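Local coordinates for protein blood group a-and b-cleaving endo-beta-galactosidase (Streptococcus pneumoniae, PDB 2YGL) that probably cleaves blood group A and B antigens as a family 98 glycoside hydrolase and carries tandem CBM51 modules thought to bind such glycans, at residues Ser252-Ser258 with Thr325-Lys331; Thr263-Val269 with Phe315-Ile321. One frame throughout, in Å; residues are numbered along the deposited sequence.

Interaction 1: residues Ser252-Ser258 with Thr325-Lys331; sequences SIKYDVS and TQTIELK
K254 and E329 face each other as a non-hydrogen-bonded pair of two antiparallel strands, 252-256 and 327-331, inside the five-stranded sheet of the second CBM51 module, a beta-sandwich. The CB of E329 lies 3.8 Å from OG of S252. CG is shared, 3.9 Å from CG of K254 and as far from OG of S252, because it stands anti to the carbonyl carbon (chi1 -73°) and the chain runs on extended between those two neighbours. At the end, OE2 comes 3.8 Å from CD of K254 and accepts a hydrogen bond from a water, which is also bonded to OG of S252. The stems of K254 and E329 run abreast, yet NZ of K254 stops 5.0 Å from OE2, since the lysine bends at chi3 (87°). CG and CD of that lysine also pack on the methyl CG2 of T327.

On the other face Y255, I328 and L330 turn inward. The edge of the tyrosine ring meets CD1 of L330, and I328 meets V257 roughly perpendicularly, with CD1 of I328 against both methyls of the valine. L345 and F350 of strand 343-352, in the opposing sheet, cover this side.

Reciprocal backbone bonds join I253 to L330 and Y255 to I328. Where the strand ends, N of V257 reaches O of Q326 at a poorer angle (141°), and D256 closes an Asx turn: its OD1 takes both N and OG of S258 from the same face of the carboxylate. Chemically, then, the outer face joins through aliphatic stems and a water bridge, so any K254-E329 attraction is probably a longer-range, partly screened one, while the inner face is oily.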
loop_
_atom_site.group_PDB
_atom_site.type_symbol
_atom_site.label_atom_id
_atom_site.label_comp_id
_atom_site.label_asym_id
_atom_site.label_seq_id
_atom_site.Cartn_x
_atom_site.Cartn_y
_atom_site.Cartn_z
ATOM N N SER A 252 22.442 -16.707 -17.977
ATOM C CA SER A 252 21.509 -16.917 -16.873
ATOM C C SER A 252 22.183 -16.873 -15.508
ATOM O O SER A 252 23.264 -17.430 -15.321
ATOM C CB SER A 252 20.774 -18.248 -17.057
ATOM O OG SER A 252 19.789 -18.432 -16.055
ATOM N N ILE A 253 21.540 -16.185 -14.568
ATOM C CA ILE A 253 21.940 -16.212 -13.165
ATOM C C ILE A 253 20.850 -16.972 -12.412
ATOM O O ILE A 253 19.668 -16.614 -12.491
ATOM C CB ILE A 253 22.123 -14.791 -12.570
ATOM C CG1 ILE A 253 22.942 -13.899 -13.513
ATOM C CG2 ILE A 253 22.780 -14.869 -11.187
ATOM C CD1 ILE A 253 22.820 -12.405 -13.223
ATOM N N LYS A 254 21.252 -18.020 -11.698
ATOM C CA LYS A 254 20.308 -18.924 -11.043
ATOM C C LYS A 254 20.422 -18.879 -9.521
ATOM O O LYS A 254 21.519 -18.966 -8.968
ATOM C CB LYS A 254 20.504 -20.360 -11.548
ATOM C CG LYS A 254 19.541 -21.382 -10.948
ATOM C CD LYS A 254 19.440 -22.645 -11.798
ATOM C CE LYS A 254 20.500 -23.668 -11.436
ATOM N NZ LYS A 254 20.301 -24.930 -12.208
ATOM N N TYR A 255 19.275 -18.752 -8.860
ATOM C CA TYR A 255 19.210 -18.770 -7.403
ATOM C C TYR A 255 18.336 -19.908 -6.900
ATOM O O TYR A 255 17.254 -20.159 -7.435
ATOM C CB TYR A 255 18.691 -17.432 -6.864
ATOM C CG TYR A 255 19.626 -16.279 -7.128
ATOM C CD1 TYR A 255 20.664 -15.979 -6.244
ATOM C CD2 TYR A 255 19.484 -15.495 -8.270
ATOM C CE1 TYR A 255 21.532 -14.919 -6.491
ATOM C CE2 TYR A 255 20.344 -14.439 -8.525
ATOM C CZ TYR A 255 21.364 -14.153 -7.636
ATOM O OH TYR A 255 22.213 -13.102 -7.898
ATOM N N ASP A 256 18.828 -20.603 -5.879
ATOM C CA ASP A 256 18.040 -21.600 -5.166
ATOM C C ASP A 256 17.325 -20.897 -4.020
ATOM O O ASP A 256 17.950 -20.517 -3.025
ATOM C CB ASP A 256 18.947 -22.723 -4.650
ATOM C CG ASP A 256 18.192 -23.790 -3.857
ATOM O OD1 ASP A 256 16.945 -23.799 -3.856
ATOM O OD2 ASP A 256 18.862 -24.631 -3.232
ATOM N N VAL A 257 16.017 -20.707 -4.179
ATOM C CA VAL A 257 15.204 -20.018 -3.172
ATOM C C VAL A 257 14.294 -20.975 -2.390
ATOM O O VAL A 257 13.347 -20.542 -1.731
ATOM C CB VAL A 257 14.373 -18.848 -3.783
ATOM C CG1 VAL A 257 15.294 -17.744 -4.288
ATOM C CG2 VAL A 257 13.438 -19.341 -4.893
ATOM N N SER A 258 14.603 -22.268 -2.458
ATOM C CA SER A 258 13.814 -23.310 -1.794
ATOM C C SER A 258 13.766 -23.141 -0.275
ATOM O O SER A 258 12.782 -23.515 0.363
ATOM C CB SER A 258 14.366 -24.694 -2.136
ATOM O OG SER A 258 15.691 -24.848 -1.658
ATOM N N THR A 325 8.135 -21.569 -4.749
ATOM C CA THR A 325 9.136 -21.534 -5.826
ATOM C C THR A 325 10.476 -22.082 -5.330
ATOM O O THR A 325 10.950 -21.707 -4.254
ATOM C CB THR A 325 9.313 -20.102 -6.405
ATOM O OG1 THR A 325 8.095 -19.680 -7.032
ATOM C CG2 THR A 325 10.437 -20.049 -7.436
ATOM N N GLN A 326 11.071 -22.973 -6.120
ATOM C CA GLN A 326 12.340 -23.613 -5.771
ATOM C C GLN A 326 13.531 -22.893 -6.395
ATOM O O GLN A 326 14.585 -22.748 -5.766
ATOM C CB GLN A 326 12.347 -25.087 -6.208
ATOM C CG GLN A 326 11.210 -25.933 -5.625
ATOM C CD GLN A 326 11.183 -25.909 -4.106
ATOM O OE1 GLN A 326 10.330 -25.261 -3.501
ATOM N NE2 GLN A 326 12.127 -26.600 -3.486
ATOM N N THR A 327 13.346 -22.448 -7.637
ATOM C CA THR A 327 14.419 -21.894 -8.448
ATOM C C THR A 327 13.970 -20.613 -9.148
ATOM O O THR A 327 12.886 -20.559 -9.736
ATOM C CB THR A 327 14.893 -22.929 -9.498
ATOM O OG1 THR A 327 15.341 -24.114 -8.830
ATOM C CG2 THR A 327 16.030 -22.380 -10.353
ATOM N N ILE A 328 14.802 -19.579 -9.064
ATOM C CA ILE A 328 14.597 -18.359 -9.839
ATOM C C ILE A 328 15.790 -18.149 -10.768
ATOM O O ILE A 328 16.938 -18.175 -10.326
ATOM C CB ILE A 328 14.355 -17.113 -8.939
ATOM C CG1 ILE A 328 13.017 -17.241 -8.198
ATOM C CG2 ILE A 328 14.390 -15.816 -9.772
ATOM C CD1 ILE A 328 12.809 -16.230 -7.083
ATOM N N GLU A 329 15.503 -17.965 -12.055
ATOM C CA GLU A 329 16.523 -17.669 -13.057
ATOM C C GLU A 329 16.290 -16.303 -13.697
ATOM O O GLU A 329 15.155 -15.935 -14.016
ATOM C CB GLU A 329 16.552 -18.751 -14.140
ATOM C CG GLU A 329 17.148 -20.076 -13.691
ATOM C CD GLU A 329 16.834 -21.212 -14.648
ATOM O OE1 GLU A 329 15.640 -21.486 -14.890
ATOM O OE2 GLU A 329 17.787 -21.842 -15.152
ATOM N N LEU A 330 17.381 -15.562 -13.880
ATOM C CA LEU A 330 17.347 -14.257 -14.532
ATOM C C LEU A 330 18.077 -14.362 -15.866
ATOM O O LEU A 330 19.295 -14.543 -15.900
ATOM C CB LEU A 330 17.993 -13.196 -13.635
ATOM C CG LEU A 330 17.517 -13.131 -12.177
ATOM C CD1 LEU A 330 18.338 -12.116 -11.408
ATOM C CD2 LEU A 330 16.021 -12.807 -12.072
ATOM N N LYS A 331 17.325 -14.256 -16.958
ATOM C CA LYS A 331 17.846 -14.587 -18.290
ATOM C C LYS A 331 17.972 -13.363 -19.192
ATOM O O LYS A 331 17.011 -12.610 -19.371
ATOM C CB LYS A 331 16.982 -15.664 -18.957
ATOM C CG LYS A 331 16.863 -16.951 -18.151
ATOM C CD LYS A 331 16.216 -18.054 -18.967
ATOM C CE LYS A 331 16.136 -19.343 -18.168
ATOM N NZ LYS A 331 15.504 -20.436 -18.954
HETATM O O HOH W 1 20.252 -20.966 -15.207
#

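Interaction 2: residues Thr263-Val269 with Phe315-Ile321; sequences TRFISYV and FLVDVEI
R264 and D318 meet across two antiparallel strands, 263-269 and 315-320, that belong to one sheet of the CBM51 beta-sandwich. The arginine is extended from CG to NE and comes in side-on, its guanidinium nearly coplanar with the carboxylate (26° between planes). NE bonds to OD1 at 3.0 Å and NH2 to OD2 at 2.8 Å, each in the guanidinium plane and each arriving on the syn side of its oxygen. This two-point grip fixes the rotation of both groups, and NH1 is held separately by OG1 of T174. I266 runs abreast of D318, and its CD1 is pressed to 3.1 Å from OD1 of D318, a tight contact for a methyl and an oxygen.

Farther along the same face, L316 crosses the ring of Y268: its CD1 sits over the ring centre, 3.9 Å from the centroid and 12° off the normal, a clean CH-pi contact. P179 and L182 of helix 179-184 pack on Y268 as well.

The opposite face turns toward the core and is largely apolar apart from S267, whose OG bonds to the backbone O of Y268. F265 presents the edge of its ring to CG1 of V317 and CG1 of V319, while its CB touches CD1 of I321. V269 and V317 cross obliquely, CG2 to CG2 at 3.6 Å. Beyond them F315 lays its ring face against V269, and CB of V269 lies 4.0 Å from the centroid of that ring; CG of F315 stands between its backbone N and carbonyl carbon (chi1 52°), which brings the ring back over that neighbour.

Paired backbone bonds run between F265 and V319, S267 and V317, and V269 and F315. At the other end T263 and R264 form a classic beta bulge opposite M351, and the last cross-strand bond, I321 N to T263 O at 2.8 Å, meets that oxygen from well above its carbonyl plane.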
loop_
_atom_site.group_PDB
_atom_site.type_symbol
_atom_site.label_atom_id
_atom_site.label_comp_id
_atom_site.label_asym_id
_atom_site.label_seq_id
_atom_site.Cartn_x
_atom_site.Cartn_y
_atom_site.Cartn_z
ATOM N N THR A 263 8.539 -13.848 -2.176
ATOM C CA THR A 263 7.252 -13.456 -2.749
ATOM C C THR A 263 7.345 -12.410 -3.859
ATOM O O THR A 263 6.374 -12.193 -4.584
ATOM C CB THR A 263 6.298 -12.914 -1.664
ATOM O OG1 THR A 263 6.929 -11.819 -0.989
ATOM C CG2 THR A 263 5.944 -14.004 -0.653
ATOM N N ARG A 264 8.501 -11.766 -3.993
ATOM C CA ARG A 264 8.621 -10.600 -4.868
ATOM C C ARG A 264 10.056 -10.386 -5.351
ATOM O O ARG A 264 11.012 -10.589 -4.599
ATOM C CB ARG A 264 8.133 -9.361 -4.110
ATOM C CG ARG A 264 7.626 -8.206 -4.957
ATOM C CD ARG A 264 7.100 -7.106 -4.041
ATOM N NE ARG A 264 6.810 -5.860 -4.747
ATOM C CZ ARG A 264 6.599 -4.689 -4.150
ATOM N NH1 ARG A 264 6.645 -4.590 -2.825
ATOM N NH2 ARG A 264 6.343 -3.609 -4.879
ATOM N N PHE A 265 10.195 -9.987 -6.614
ATOM C CA PHE A 265 11.488 -9.596 -7.175
ATOM C C PHE A 265 11.410 -8.171 -7.723
ATOM O O PHE A 265 10.528 -7.861 -8.528
ATOM C CB PHE A 265 11.934 -10.583 -8.263
ATOM C CG PHE A 265 13.124 -10.114 -9.066
ATOM C CD1 PHE A 265 14.401 -10.108 -8.510
ATOM C CD2 PHE A 265 12.963 -9.683 -10.380
ATOM C CE1 PHE A 265 15.498 -9.675 -9.247
ATOM C CE2 PHE A 265 14.054 -9.247 -11.126
ATOM C CZ PHE A 265 15.325 -9.246 -10.558
ATOM N N ILE A 266 12.328 -7.315 -7.274
ATOM C CA ILE A 266 12.355 -5.900 -7.668
ATOM C C ILE A 266 13.708 -5.515 -8.251
ATOM O O ILE A 266 14.737 -5.701 -7.601
ATOM C CB ILE A 266 12.110 -4.941 -6.468
ATOM C CG1 ILE A 266 11.017 -5.464 -5.525
ATOM C CG2 ILE A 266 11.824 -3.510 -6.961
ATOM C CD1 ILE A 266 9.645 -5.370 -6.075
ATOM N N SER A 267 13.696 -4.954 -9.460
ATOM C CA SER A 267 14.913 -4.437 -10.088
ATOM C C SER A 267 14.624 -3.513 -11.263
ATOM O O SER A 267 13.692 -3.745 -12.036
ATOM C CB SER A 267 15.807 -5.585 -10.572
ATOM O OG SER A 267 17.059 -5.096 -11.015
ATOM N N TYR A 268 15.432 -2.463 -11.386
ATOM C CA TYR A 268 15.523 -1.712 -12.633
ATOM C C TYR A 268 16.452 -2.460 -13.582
ATOM O O TYR A 268 17.438 -3.053 -13.146
ATOM C CB TYR A 268 16.011 -0.281 -12.385
ATOM C CG TYR A 268 14.948 0.586 -11.757
ATOM C CD1 TYR A 268 13.981 1.222 -12.543
ATOM C CD2 TYR A 268 14.885 0.747 -10.377
ATOM C CE1 TYR A 268 12.988 2.008 -11.965
ATOM C CE2 TYR A 268 13.899 1.530 -9.789
ATOM C CZ TYR A 268 12.955 2.156 -10.588
ATOM O OH TYR A 268 11.982 2.927 -10.001
ATOM N N VAL A 269 16.118 -2.448 -14.872
ATOM C CA VAL A 269 16.858 -3.218 -15.875
ATOM C C VAL A 269 17.158 -2.361 -17.102
ATOM O O VAL A 269 16.259 -1.734 -17.664
ATOM C CB VAL A 269 16.085 -4.502 -16.319
ATOM C CG1 VAL A 269 16.912 -5.330 -17.303
ATOM C CG2 VAL A 269 15.703 -5.357 -15.123
ATOM N N PHE A 315 13.886 0.006 -17.415
ATOM C CA PHE A 315 12.514 -0.304 -16.998
ATOM C C PHE A 315 12.455 -0.982 -15.631
ATOM O O PHE A 315 13.379 -1.704 -15.247
ATOM C CB PHE A 315 11.773 -1.134 -18.062
ATOM C CG PHE A 315 12.510 -2.370 -18.508
ATOM C CD1 PHE A 315 13.388 -2.321 -19.587
ATOM C CD2 PHE A 315 12.306 -3.588 -17.869
ATOM C CE1 PHE A 315 14.066 -3.459 -20.010
ATOM C CE2 PHE A 315 12.981 -4.735 -18.284
ATOM C CZ PHE A 315 13.865 -4.669 -19.357
ATOM N N LEU A 316 11.366 -0.735 -14.904
ATOM C CA LEU A 316 11.152 -1.357 -13.603
ATOM C C LEU A 316 10.547 -2.745 -13.760
ATOM O O LEU A 316 9.498 -2.909 -14.388
ATOM C CB LEU A 316 10.262 -0.485 -12.706
ATOM C CG LEU A 316 9.907 -1.013 -11.304
ATOM C CD1 LEU A 316 11.147 -1.278 -10.445
ATOM C CD2 LEU A 316 8.959 -0.063 -10.586
ATOM N N VAL A 317 11.231 -3.738 -13.201
ATOM C CA VAL A 317 10.698 -5.091 -13.106
ATOM C C VAL A 317 10.242 -5.309 -11.669
ATOM O O VAL A 317 11.043 -5.245 -10.733
ATOM C CB VAL A 317 11.736 -6.166 -13.507
ATOM C CG1 VAL A 317 11.175 -7.567 -13.277
ATOM C CG2 VAL A 317 12.148 -5.997 -14.959
ATOM N N ASP A 318 8.944 -5.544 -11.506
ATOM C CA ASP A 318 8.354 -5.775 -10.196
ATOM C C ASP A 318 7.329 -6.891 -10.335
ATOM O O ASP A 318 6.198 -6.658 -10.766
ATOM C CB ASP A 318 7.709 -4.485 -9.671
ATOM C CG ASP A 318 7.139 -4.633 -8.266
ATOM O OD1 ASP A 318 7.081 -5.765 -7.734
ATOM O OD2 ASP A 318 6.747 -3.601 -7.685
ATOM N N VAL A 319 7.736 -8.105 -9.970
ATOM C CA VAL A 319 6.930 -9.296 -10.229
ATOM C C VAL A 319 6.773 -10.171 -8.981
ATOM O O VAL A 319 7.718 -10.343 -8.204
ATOM C CB VAL A 319 7.492 -10.106 -11.448
ATOM C CG1 VAL A 319 8.911 -10.623 -11.180
ATOM C CG2 VAL A 319 6.555 -11.244 -11.851
ATOM N N GLU A 320 5.565 -10.702 -8.792
ATOM C CA GLU A 320 5.284 -11.639 -7.708
ATOM C C GLU A 320 5.935 -12.986 -7.989
ATOM O O GLU A 320 5.881 -13.487 -9.111
ATOM C CB GLU A 320 3.774 -11.838 -7.531
ATOM C CG GLU A 320 3.046 -10.671 -6.880
ATOM C CD GLU A 320 1.568 -10.954 -6.629
ATOM O OE1 GLU A 320 1.020 -11.922 -7.207
ATOM O OE2 GLU A 320 0.946 -10.202 -5.848
ATOM N N ILE A 321 6.553 -13.562 -6.963
ATOM C CA ILE A 321 7.102 -14.911 -7.051
ATOM C C ILE A 321 6.053 -15.879 -6.508
ATOM O O ILE A 321 5.589 -15.709 -5.376
ATOM C CB ILE A 321 8.428 -15.053 -6.250
ATOM C CG1 ILE A 321 9.445 -13.961 -6.636
ATOM C CG2 ILE A 321 9.015 -16.456 -6.402
ATOM C CD1 ILE A 321 9.800 -13.883 -8.117
#

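Interactions 1 and 2 belong to the two facing sheets of the second CBM51 module, their centres 14 Å apart. They share connectivity: strand 251-256 leads into 262-271 and strand 315-320 into 327-334, so 263-269 with 315-321 is nested inside the loop closed by 252-258 with 325-331. Their inner faces meet in the core, where CD1 of I328 packs on CG2 of I321 at 3.9 Å and CD2 of L330 on CZ of F265 at 3.9 Å. L192 touches Y255 and L330 of the first contact and F265 of the second. The calcium ion, bound through V102, A152, H155 and D159, belongs to the other module.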